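Local coordinates for Uly1 (Catenovulum maritimum, PDB 7DRQ), which acts as an ulvan lyase of polysaccharide lyase family 24, probably cleaving the algal polysaccharide ulvan by beta-elimination, and binds calcium ions, at residues Y150-A158 and T166-T174; H108-K118 and Y203-L214. One frame throughout, in Å; residues are numbered along the deposited sequence.

Interaction 1: residues Y150-A158 and T166-T174; sequences YSYSLAGAA and TLTQFVKDT. With CA (calcium ion), chain C.
Y152 O accepts from V171 N at 2.9 Å, and two residues further on L154 N donates to Q169 O at 2.8 Å. Both bonds are nearly linear and flank S153 and F170, which therefore form a non-hydrogen-bonded antiparallel pair, a single bridge. Water 1 spans the next gap, accepting from Y152 N and donating to V171 O at 2.7 Å. S153 OG gives its proton to L154 O and is itself reached by I122 N. L154 O also takes A157 N from the opposite face, which ties down the type II turn.

Side chains close over this bridge. Y152 holds CG between its backbone N and carbonyl carbon (chi1 68°), which brings one ring face over V171 CB, 4.1 Å from the centroid. S153 CB sits over the centre of the F170 ring at 4.0 Å. Q169, bent at chi2 (-53°), sets OE1 3.5 Å from A157 CB. Two residues beyond V171, D173 OD2 binds calcium at 2.4 Å, with D183, the carbonyl O of K185 and three waters completing the site. The backbone groups facing each other are matched directly or through water, which probably helps fix the course of the chain leading to the calcium ligand.

Interaction 2: residues H108-K118 and Y203-L214; sequences HNTIAVAISPK and YPTFFTSHDGDL
H108 brings CD2, at the edge of its imidazole, to 3.2 Å from Y203 OH, the two rings meeting obliquely. The other side of the imidazole is held by E106, which pairs with ND1, and H108 O is joined through water 5 to Y203 N. T110 OG1 likewise reaches P204 O through water 6. Further along, A112 CB rests against the proline ring, 3.8 Å from P204 CG. Strand 111-115 runs at 18° to strand 203-208, with the axes 6.7 Å apart at their closest and no direct backbone hydrogen bond between them. Each is the edge strand of its own antiparallel sheet, and the side chains between them form an interface of neighbouring blades, consistent with the beta-propeller clan of this family. A114 CB stands over the F206 ring face, 3.5 Å from the centroid and 22° off the normal, while the CE2 corner of the ring reaches A112 CB. With an alanine at F206, the methyls of A112 and A114 would probably lose their aromatic partner and a gap would open between the two sheets. L214 CD1 meets A114 CB from the next strand. S116 OG shares water 7 with G212 O and also accepts from K118 N, an ST turn. P117 CD lies 3.2 Å from G212 O. K118, bent sharply at its end (chi4 -5°), donates from NZ to D211 O at 3.2 Å, whereas D213 OD1 lies beside CE at 3.3 Å and, 4.5 Å from NZ, is too far for a salt bridge.

From the N terminus, the chain enters segment 108-118, runs back along strand 122-126 and reaches segment 150-158, where interaction 1 closes a short loop of seven residues onto 166-174. It then passes D183 and K185, the other protein ligands of the calcium bound by D173, before arriving at 203-214, where interaction 2 closes a loop of 84 residues. The small loop lies within the large one without crossing. Both contacts use the sheet of strands 111-115, 122-126 and 150-152, at its two edge strands: interaction 2 ties one to the sheet of strand 201-208, and interaction 1 gathers the calcium-bearing loop at the other. They touch where A158 CB packs 3.8 Å from I115 CG2.

Interaction 1: residues Y150-A158 and T166-T174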
loop_
_atom_site.group_PDB
_atom_site.type_symbol
_atom_site.label_atom_id
_atom_site.label_comp_id
_atom_site.label_asym_id
_atom_site.label_seq_id
_atom_site.Cartn_x
_atom_site.Cartn_y
_atom_site.Cartn_z
ATOM N N TYR A 150 -13.240 -8.832 -3.793
ATOM C CA TYR A 150 -12.152 -9.550 -4.445
ATOM C C TYR A 150 -12.585 -9.967 -5.842
ATOM O O TYR A 150 -13.672 -10.534 -6.016
ATOM C CB TYR A 150 -11.770 -10.779 -3.601
ATOM C CG TYR A 150 -10.791 -11.745 -4.227
ATOM C CD1 TYR A 150 -9.611 -11.300 -4.816
ATOM C CD2 TYR A 150 -11.033 -13.115 -4.187
ATOM C CE1 TYR A 150 -8.705 -12.202 -5.388
ATOM C CE2 TYR A 150 -10.134 -14.027 -4.737
ATOM C CZ TYR A 150 -8.976 -13.564 -5.339
ATOM O OH TYR A 150 -8.091 -14.468 -5.880
ATOM N N SER A 151 -11.734 -9.709 -6.830
ATOM C CA SER A 151 -11.970 -10.169 -8.192
ATOM C C SER A 151 -10.748 -10.946 -8.660
ATOM O O SER A 151 -9.613 -10.634 -8.282
ATOM C CB SER A 151 -12.258 -8.986 -9.142
ATOM O OG SER A 151 -13.542 -8.435 -8.892
ATOM N N TYR A 152 -10.978 -11.978 -9.472
ATOM C CA TYR A 152 -9.863 -12.805 -9.902
ATOM C C TYR A 152 -10.192 -13.472 -11.226
ATOM O O TYR A 152 -11.349 -13.548 -11.647
ATOM C CB TYR A 152 -9.483 -13.861 -8.850
ATOM C CG TYR A 152 -10.522 -14.938 -8.641
ATOM C CD1 TYR A 152 -11.646 -14.709 -7.839
ATOM C CD2 TYR A 152 -10.390 -16.182 -9.236
ATOM C CE1 TYR A 152 -12.604 -15.709 -7.635
ATOM C CE2 TYR A 152 -11.347 -17.188 -9.040
ATOM C CZ TYR A 152 -12.453 -16.937 -8.249
ATOM O OH TYR A 152 -13.397 -17.935 -8.056
ATOM N N SER A 153 -9.153 -13.975 -11.864
ATOM C CA SER A 153 -9.230 -14.394 -13.253
ATOM C C SER A 153 -9.043 -15.900 -13.384
ATOM O O SER A 153 -8.694 -16.612 -12.431
ATOM C CB SER A 153 -8.164 -13.669 -14.077
ATOM O OG SER A 153 -6.932 -14.356 -13.949
ATOM N N LEU A 154 -9.277 -16.371 -14.604
ATOM C CA LEU A 154 -8.850 -17.695 -15.004
ATOM C C LEU A 154 -7.335 -17.808 -14.933
ATOM O O LEU A 154 -6.601 -16.821 -15.051
ATOM C CB LEU A 154 -9.282 -17.986 -16.443
ATOM C CG LEU A 154 -10.768 -17.866 -16.766
ATOM C CD1 LEU A 154 -10.967 -17.958 -18.296
ATOM C CD2 LEU A 154 -11.505 -18.972 -16.035
ATOM N N ALA A 155 -6.870 -19.041 -14.767
ATOM C CA ALA A 155 -5.462 -19.334 -14.981
ATOM C C ALA A 155 -5.099 -19.031 -16.430
ATOM O O ALA A 155 -5.886 -19.279 -17.346
ATOM C CB ALA A 155 -5.159 -20.795 -14.634
ATOM N N GLY A 156 -3.920 -18.440 -16.622
ATOM C CA GLY A 156 -3.452 -18.055 -17.936
ATOM C C GLY A 156 -3.911 -16.689 -18.405
ATOM O O GLY A 156 -3.519 -16.267 -19.499
ATOM N N ALA A 157 -4.730 -15.982 -17.622
ATOM C CA ALA A 157 -5.273 -14.709 -18.100
ATOM C C ALA A 157 -4.197 -13.651 -18.267
ATOM O O ALA A 157 -4.333 -12.771 -19.130
ATOM C CB ALA A 157 -6.348 -14.188 -17.150
ATOM N N ALA A 158 -3.129 -13.713 -17.466
ATOM C CA ALA A 158 -2.135 -12.637 -17.495
ATOM C C ALA A 158 -1.503 -12.477 -18.867
ATOM O O ALA A 158 -1.063 -11.375 -19.219
ATOM C CB ALA A 158 -1.036 -12.892 -16.466
ATOM N N THR A 166 -10.083 -9.265 -21.645
ATOM C CA THR A 166 -11.405 -8.698 -21.413
ATOM C C THR A 166 -11.976 -9.276 -20.127
ATOM O O THR A 166 -11.401 -10.180 -19.518
ATOM C CB THR A 166 -12.385 -9.009 -22.553
ATOM O OG1 THR A 166 -12.747 -10.392 -22.479
ATOM C CG2 THR A 166 -11.789 -8.701 -23.944
ATOM N N LEU A 167 -13.164 -8.784 -19.756
ATOM C CA LEU A 167 -13.897 -9.315 -18.608
ATOM C C LEU A 167 -14.180 -10.811 -18.730
ATOM O O LEU A 167 -14.428 -11.464 -17.710
ATOM C CB LEU A 167 -15.207 -8.545 -18.460
ATOM C CG LEU A 167 -15.712 -8.060 -17.113
ATOM C CD1 LEU A 167 -14.582 -7.527 -16.257
ATOM C CD2 LEU A 167 -16.767 -6.993 -17.366
ATOM N N THR A 168 -14.154 -11.368 -19.954
ATOM C CA THR A 168 -14.313 -12.809 -20.133
ATOM C C THR A 168 -13.281 -13.596 -19.330
ATOM O O THR A 168 -13.541 -14.740 -18.930
ATOM C CB THR A 168 -14.210 -13.167 -21.622
ATOM O OG1 THR A 168 -15.248 -12.497 -22.345
ATOM C CG2 THR A 168 -14.362 -14.658 -21.832
ATOM N N GLN A 169 -12.121 -12.994 -19.063
ATOM C CA GLN A 169 -11.062 -13.646 -18.305
ATOM C C GLN A 169 -11.332 -13.688 -16.805
ATOM O O GLN A 169 -10.611 -14.387 -16.084
ATOM C CB GLN A 169 -9.729 -12.931 -18.545
ATOM C CG GLN A 169 -9.196 -13.143 -19.956
ATOM C CD GLN A 169 -9.136 -14.609 -20.299
ATOM O OE1 GLN A 169 -8.300 -15.340 -19.782
ATOM N NE2 GLN A 169 -10.045 -15.056 -21.165
ATOM N N PHE A 170 -12.336 -12.979 -16.318
ATOM C CA PHE A 170 -12.545 -12.876 -14.884
ATOM C C PHE A 170 -13.748 -13.700 -14.456
ATOM O O PHE A 170 -14.659 -13.967 -15.246
ATOM C CB PHE A 170 -12.678 -11.412 -14.455
ATOM C CG PHE A 170 -11.344 -10.729 -14.358
ATOM C CD1 PHE A 170 -10.690 -10.304 -15.512
ATOM C CD2 PHE A 170 -10.697 -10.616 -13.133
ATOM C CE1 PHE A 170 -9.439 -9.715 -15.440
ATOM C CE2 PHE A 170 -9.449 -10.033 -13.040
ATOM C CZ PHE A 170 -8.811 -9.575 -14.207
ATOM N N VAL A 171 -13.713 -14.129 -13.201
ATOM C CA VAL A 171 -14.625 -15.145 -12.686
ATOM C C VAL A 171 -15.756 -14.457 -11.944
ATOM O O VAL A 171 -15.522 -13.688 -11.003
ATOM C CB VAL A 171 -13.896 -16.143 -11.776
ATOM C CG1 VAL A 171 -14.894 -17.193 -11.262
ATOM C CG2 VAL A 171 -12.743 -16.793 -12.515
ATOM N N LYS A 172 -16.985 -14.745 -12.361
ATOM C CA LYS A 172 -18.145 -14.144 -11.727
ATOM C C LYS A 172 -18.419 -14.766 -10.360
ATOM O O LYS A 172 -18.107 -15.937 -10.094
ATOM C CB LYS A 172 -19.376 -14.287 -12.629
ATOM C CG LYS A 172 -19.234 -13.613 -13.993
ATOM C CD LYS A 172 -20.559 -13.563 -14.739
ATOM C CE LYS A 172 -20.368 -13.147 -16.190
ATOM N NZ LYS A 172 -21.673 -12.948 -16.892
ATOM N N ASP A 173 -19.013 -13.961 -9.486
ATOM C CA ASP A 173 -19.614 -14.471 -8.261
ATOM C C ASP A 173 -20.830 -15.298 -8.651
ATOM O O ASP A 173 -21.813 -14.752 -9.155
ATOM C CB ASP A 173 -19.997 -13.309 -7.345
ATOM C CG ASP A 173 -20.625 -13.759 -6.035
ATOM O OD1 ASP A 173 -20.876 -14.968 -5.855
ATOM O OD2 ASP A 173 -20.865 -12.898 -5.169
ATOM N N THR A 174 -20.753 -16.618 -8.449
ATOM C CA THR A 174 -21.889 -17.511 -8.654
ATOM C C THR A 174 -22.310 -18.172 -7.351
ATOM O O THR A 174 -22.945 -19.236 -7.365
ATOM C CB THR A 174 -21.586 -18.576 -9.717
ATOM O OG1 THR A 174 -20.403 -19.310 -9.372
ATOM C CG2 THR A 174 -21.401 -17.931 -11.074
HETATM CA CA CA C . -20.677 -10.524 -5.053
HETATM O O HOH W 1 -13.829 -11.712 -10.374
HETATM O O HOH W 2 -19.785 -10.545 -2.744
HETATM O O HOH W 3 -22.680 -10.485 -3.545
HETATM O O HOH W 4 -20.857 -8.110 -4.666
#

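Interaction 2: residues H108-K118 and Y203-L214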
loop_
_atom_site.group_PDB
_atom_site.type_symbol
_atom_site.label_atom_id
_atom_site.label_comp_id
_atom_site.label_asym_id
_atom_site.label_seq_id
_atom_site.Cartn_x
_atom_site.Cartn_y
_atom_site.Cartn_z
ATOM N N HIS A 108 -8.389 5.662 1.091
ATOM C CA HIS A 108 -8.058 4.340 1.610
ATOM C C HIS A 108 -8.396 3.261 0.596
ATOM O O HIS A 108 -7.780 2.189 0.597
ATOM C CB HIS A 108 -8.823 4.028 2.901
ATOM C CG HIS A 108 -8.393 4.849 4.077
ATOM N ND1 HIS A 108 -8.917 6.097 4.342
ATOM C CD2 HIS A 108 -7.507 4.590 5.068
ATOM C CE1 HIS A 108 -8.358 6.578 5.440
ATOM N NE2 HIS A 108 -7.506 5.679 5.904
ATOM N N ASN A 109 -9.399 3.513 -0.236
ATOM C CA ASN A 109 -10.108 2.470 -0.971
ATOM C C ASN A 109 -9.454 2.178 -2.312
ATOM O O ASN A 109 -10.096 2.210 -3.359
ATOM C CB ASN A 109 -11.564 2.878 -1.156
ATOM C CG ASN A 109 -12.349 2.811 0.132
ATOM O OD1 ASN A 109 -11.785 2.930 1.221
ATOM N ND2 ASN A 109 -13.666 2.643 0.014
ATOM N N THR A 110 -8.166 1.875 -2.274
ATOM C CA THR A 110 -7.383 1.657 -3.481
ATOM C C THR A 110 -7.742 0.327 -4.149
ATOM O O THR A 110 -8.457 -0.516 -3.603
ATOM C CB THR A 110 -5.895 1.694 -3.141
ATOM O OG1 THR A 110 -5.630 0.711 -2.118
ATOM C CG2 THR A 110 -5.513 3.062 -2.650
ATOM N N ILE A 111 -7.219 0.152 -5.361
ATOM C CA ILE A 111 -7.332 -1.092 -6.117
ATOM C C ILE A 111 -5.953 -1.728 -6.167
ATOM O O ILE A 111 -5.064 -1.240 -6.878
ATOM C CB ILE A 111 -7.854 -0.857 -7.538
ATOM C CG1 ILE A 111 -9.107 0.031 -7.544
ATOM C CG2 ILE A 111 -8.090 -2.209 -8.233
ATOM C CD1 ILE A 111 -9.246 0.829 -8.865
ATOM N N ALA A 112 -5.780 -2.836 -5.453
ATOM C CA ALA A 112 -4.526 -3.574 -5.476
ATOM C C ALA A 112 -4.593 -4.665 -6.536
ATOM O O ALA A 112 -5.648 -5.264 -6.758
ATOM C CB ALA A 112 -4.231 -4.202 -4.115
ATOM N N VAL A 113 -3.463 -4.906 -7.204
ATOM C CA VAL A 113 -3.388 -5.913 -8.254
ATOM C C VAL A 113 -2.187 -6.815 -7.992
ATOM O O VAL A 113 -1.147 -6.369 -7.497
ATOM C CB VAL A 113 -3.304 -5.278 -9.667
ATOM C CG1 VAL A 113 -2.047 -4.384 -9.797
ATOM C CG2 VAL A 113 -3.344 -6.349 -10.758
ATOM N N ALA A 114 -2.342 -8.098 -8.319
ATOM C CA ALA A 114 -1.223 -9.030 -8.322
ATOM C C ALA A 114 -1.414 -10.072 -9.415
ATOM O O ALA A 114 -2.544 -10.406 -9.790
ATOM C CB ALA A 114 -1.069 -9.753 -6.976
ATOM N N ILE A 115 -0.292 -10.593 -9.905
ATOM C CA ILE A 115 -0.250 -11.757 -10.792
ATOM C C ILE A 115 0.378 -12.916 -10.024
ATOM O O ILE A 115 1.394 -12.731 -9.348
ATOM C CB ILE A 115 0.560 -11.449 -12.066
ATOM C CG1 ILE A 115 0.102 -10.140 -12.717
ATOM C CG2 ILE A 115 0.482 -12.619 -13.045
ATOM C CD1 ILE A 115 -1.326 -10.152 -13.164
ATOM N N SER A 116 -0.226 -14.108 -10.108
ATOM C CA SER A 116 0.485 -15.314 -9.673
ATOM C C SER A 116 1.464 -15.735 -10.757
ATOM O O SER A 116 1.039 -16.036 -11.873
ATOM C CB SER A 116 -0.456 -16.475 -9.403
ATOM O OG SER A 116 0.321 -17.665 -9.195
ATOM N N PRO A 117 2.762 -15.792 -10.476
ATOM C CA PRO A 117 3.702 -16.282 -11.494
ATOM C C PRO A 117 3.575 -17.779 -11.737
ATOM O O PRO A 117 4.178 -18.284 -12.688
ATOM C CB PRO A 117 5.077 -15.914 -10.913
ATOM C CG PRO A 117 4.785 -14.958 -9.776
ATOM C CD PRO A 117 3.453 -15.381 -9.247
ATOM N N LYS A 118 2.795 -18.490 -10.920
ATOM C CA LYS A 118 2.622 -19.924 -11.109
ATOM C C LYS A 118 1.549 -20.222 -12.151
ATOM O O LYS A 118 1.838 -20.819 -13.191
ATOM C CB LYS A 118 2.309 -20.593 -9.771
ATOM C CG LYS A 118 3.538 -20.673 -8.876
ATOM C CD LYS A 118 3.177 -21.069 -7.455
ATOM C CE LYS A 118 4.407 -21.500 -6.682
ATOM N NZ LYS A 118 5.613 -21.524 -7.553
ATOM N N TYR A 203 -6.348 -1.774 3.338
ATOM C CA TYR A 203 -4.997 -1.701 2.773
ATOM C C TYR A 203 -4.516 -3.003 2.146
ATOM O O TYR A 203 -3.560 -3.607 2.653
ATOM C CB TYR A 203 -3.971 -1.299 3.830
ATOM C CG TYR A 203 -4.198 0.026 4.490
ATOM C CD1 TYR A 203 -4.208 1.208 3.762
ATOM C CD2 TYR A 203 -4.391 0.091 5.857
ATOM C CE1 TYR A 203 -4.409 2.426 4.396
ATOM C CE2 TYR A 203 -4.590 1.289 6.494
ATOM C CZ TYR A 203 -4.598 2.449 5.768
ATOM O OH TYR A 203 -4.799 3.632 6.441
ATOM N N PRO A 204 -5.112 -3.452 1.039
ATOM C CA PRO A 204 -4.607 -4.667 0.368
ATOM C C PRO A 204 -3.248 -4.401 -0.268
ATOM O O PRO A 204 -3.086 -3.452 -1.038
ATOM C CB PRO A 204 -5.681 -4.960 -0.686
ATOM C CG PRO A 204 -6.247 -3.583 -1.013
ATOM C CD PRO A 204 -6.216 -2.815 0.294
ATOM N N THR A 205 -2.261 -5.231 0.083
ATOM C CA THR A 205 -0.913 -5.133 -0.466
ATOM C C THR A 205 -0.386 -6.538 -0.707
ATOM O O THR A 205 -0.187 -7.289 0.252
ATOM C CB THR A 205 0.023 -4.366 0.474
ATOM O OG1 THR A 205 -0.499 -3.052 0.693
ATOM C CG2 THR A 205 1.420 -4.237 -0.154
ATOM N N PHE A 206 -0.162 -6.882 -1.972
ATOM C CA PHE A 206 0.400 -8.167 -2.351
ATOM C C PHE A 206 1.924 -8.109 -2.371
ATOM O O PHE A 206 2.529 -7.055 -2.581
ATOM C CB PHE A 206 -0.076 -8.590 -3.745
ATOM C CG PHE A 206 -1.571 -8.757 -3.887
ATOM C CD1 PHE A 206 -2.185 -9.968 -3.568
ATOM C CD2 PHE A 206 -2.341 -7.741 -4.444
ATOM C CE1 PHE A 206 -3.549 -10.137 -3.753
ATOM C CE2 PHE A 206 -3.699 -7.903 -4.635
ATOM C CZ PHE A 206 -4.311 -9.108 -4.284
ATOM N N PHE A 207 2.545 -9.271 -2.199
ATOM C CA PHE A 207 3.974 -9.408 -2.447
ATOM C C PHE A 207 4.243 -10.822 -2.944
ATOM O O PHE A 207 3.444 -11.736 -2.730
ATOM C CB PHE A 207 4.819 -9.094 -1.200
ATOM C CG PHE A 207 4.395 -9.817 0.054
ATOM C CD1 PHE A 207 3.385 -9.305 0.863
ATOM C CD2 PHE A 207 5.029 -10.998 0.445
ATOM C CE1 PHE A 207 3.006 -9.954 2.027
ATOM C CE2 PHE A 207 4.660 -11.653 1.616
ATOM C CZ PHE A 207 3.645 -11.143 2.400
ATOM N N THR A 208 5.383 -10.989 -3.616
ATOM C CA THR A 208 5.753 -12.257 -4.231
ATOM C C THR A 208 7.151 -12.666 -3.791
ATOM O O THR A 208 8.011 -11.824 -3.526
ATOM C CB THR A 208 5.714 -12.193 -5.768
ATOM O OG1 THR A 208 6.523 -11.102 -6.233
ATOM C CG2 THR A 208 4.295 -11.960 -6.251
ATOM N N SER A 209 7.381 -13.970 -3.754
ATOM C CA SER A 209 8.684 -14.498 -3.387
ATOM C C SER A 209 9.529 -14.793 -4.626
ATOM O O SER A 209 9.066 -14.714 -5.766
ATOM C CB SER A 209 8.519 -15.765 -2.555
ATOM O OG SER A 209 8.133 -16.839 -3.399
ATOM N N HIS A 210 10.790 -15.163 -4.375
ATOM C CA HIS A 210 11.725 -15.503 -5.447
ATOM C C HIS A 210 11.168 -16.600 -6.341
ATOM O O HIS A 210 11.185 -16.493 -7.574
ATOM C CB HIS A 210 13.054 -15.958 -4.842
ATOM C CG HIS A 210 13.914 -14.840 -4.345
ATOM N ND1 HIS A 210 14.878 -15.019 -3.374
ATOM C CD2 HIS A 210 13.967 -13.531 -4.694
ATOM C CE1 HIS A 210 15.485 -13.867 -3.144
ATOM N NE2 HIS A 210 14.955 -12.949 -3.935
ATOM N N ASP A 211 10.668 -17.663 -5.726
ATOM C CA ASP A 211 10.160 -18.846 -6.406
ATOM C C ASP A 211 8.756 -18.661 -6.970
ATOM O O ASP A 211 8.177 -19.633 -7.471
ATOM C CB ASP A 211 10.173 -20.030 -5.443
ATOM C CG ASP A 211 11.574 -20.511 -5.143
ATOM O OD1 ASP A 211 12.523 -19.995 -5.776
ATOM O OD2 ASP A 211 11.723 -21.397 -4.282
ATOM N N GLY A 212 8.193 -17.460 -6.891
ATOM C CA GLY A 212 6.909 -17.199 -7.509
ATOM C C GLY A 212 5.694 -17.463 -6.650
ATOM O O GLY A 212 4.584 -17.540 -7.187
ATOM N N ASP A 213 5.859 -17.611 -5.339
ATOM C CA ASP A 213 4.698 -17.651 -4.463
ATOM C C ASP A 213 4.121 -16.254 -4.307
ATOM O O ASP A 213 4.842 -15.255 -4.341
ATOM C CB ASP A 213 5.062 -18.220 -3.093
ATOM C CG ASP A 213 4.947 -19.737 -3.052
ATOM O OD1 ASP A 213 3.957 -20.279 -3.596
ATOM O OD2 ASP A 213 5.859 -20.375 -2.501
ATOM N N LEU A 214 2.804 -16.188 -4.165
ATOM C CA LEU A 214 2.080 -14.927 -4.082
ATOM C C LEU A 214 1.405 -14.838 -2.723
ATOM O O LEU A 214 0.767 -15.802 -2.277
ATOM C CB LEU A 214 1.036 -14.817 -5.193
ATOM C CG LEU A 214 0.077 -13.631 -5.113
ATOM C CD1 LEU A 214 0.831 -12.306 -5.197
ATOM C CD2 LEU A 214 -0.959 -13.723 -6.238
HETATM O O HOH W 5 -8.072 -0.281 1.545
HETATM O O HOH W 6 -3.724 -1.075 -2.412
HETATM O O HOH W 7 1.810 -17.959 -6.957
#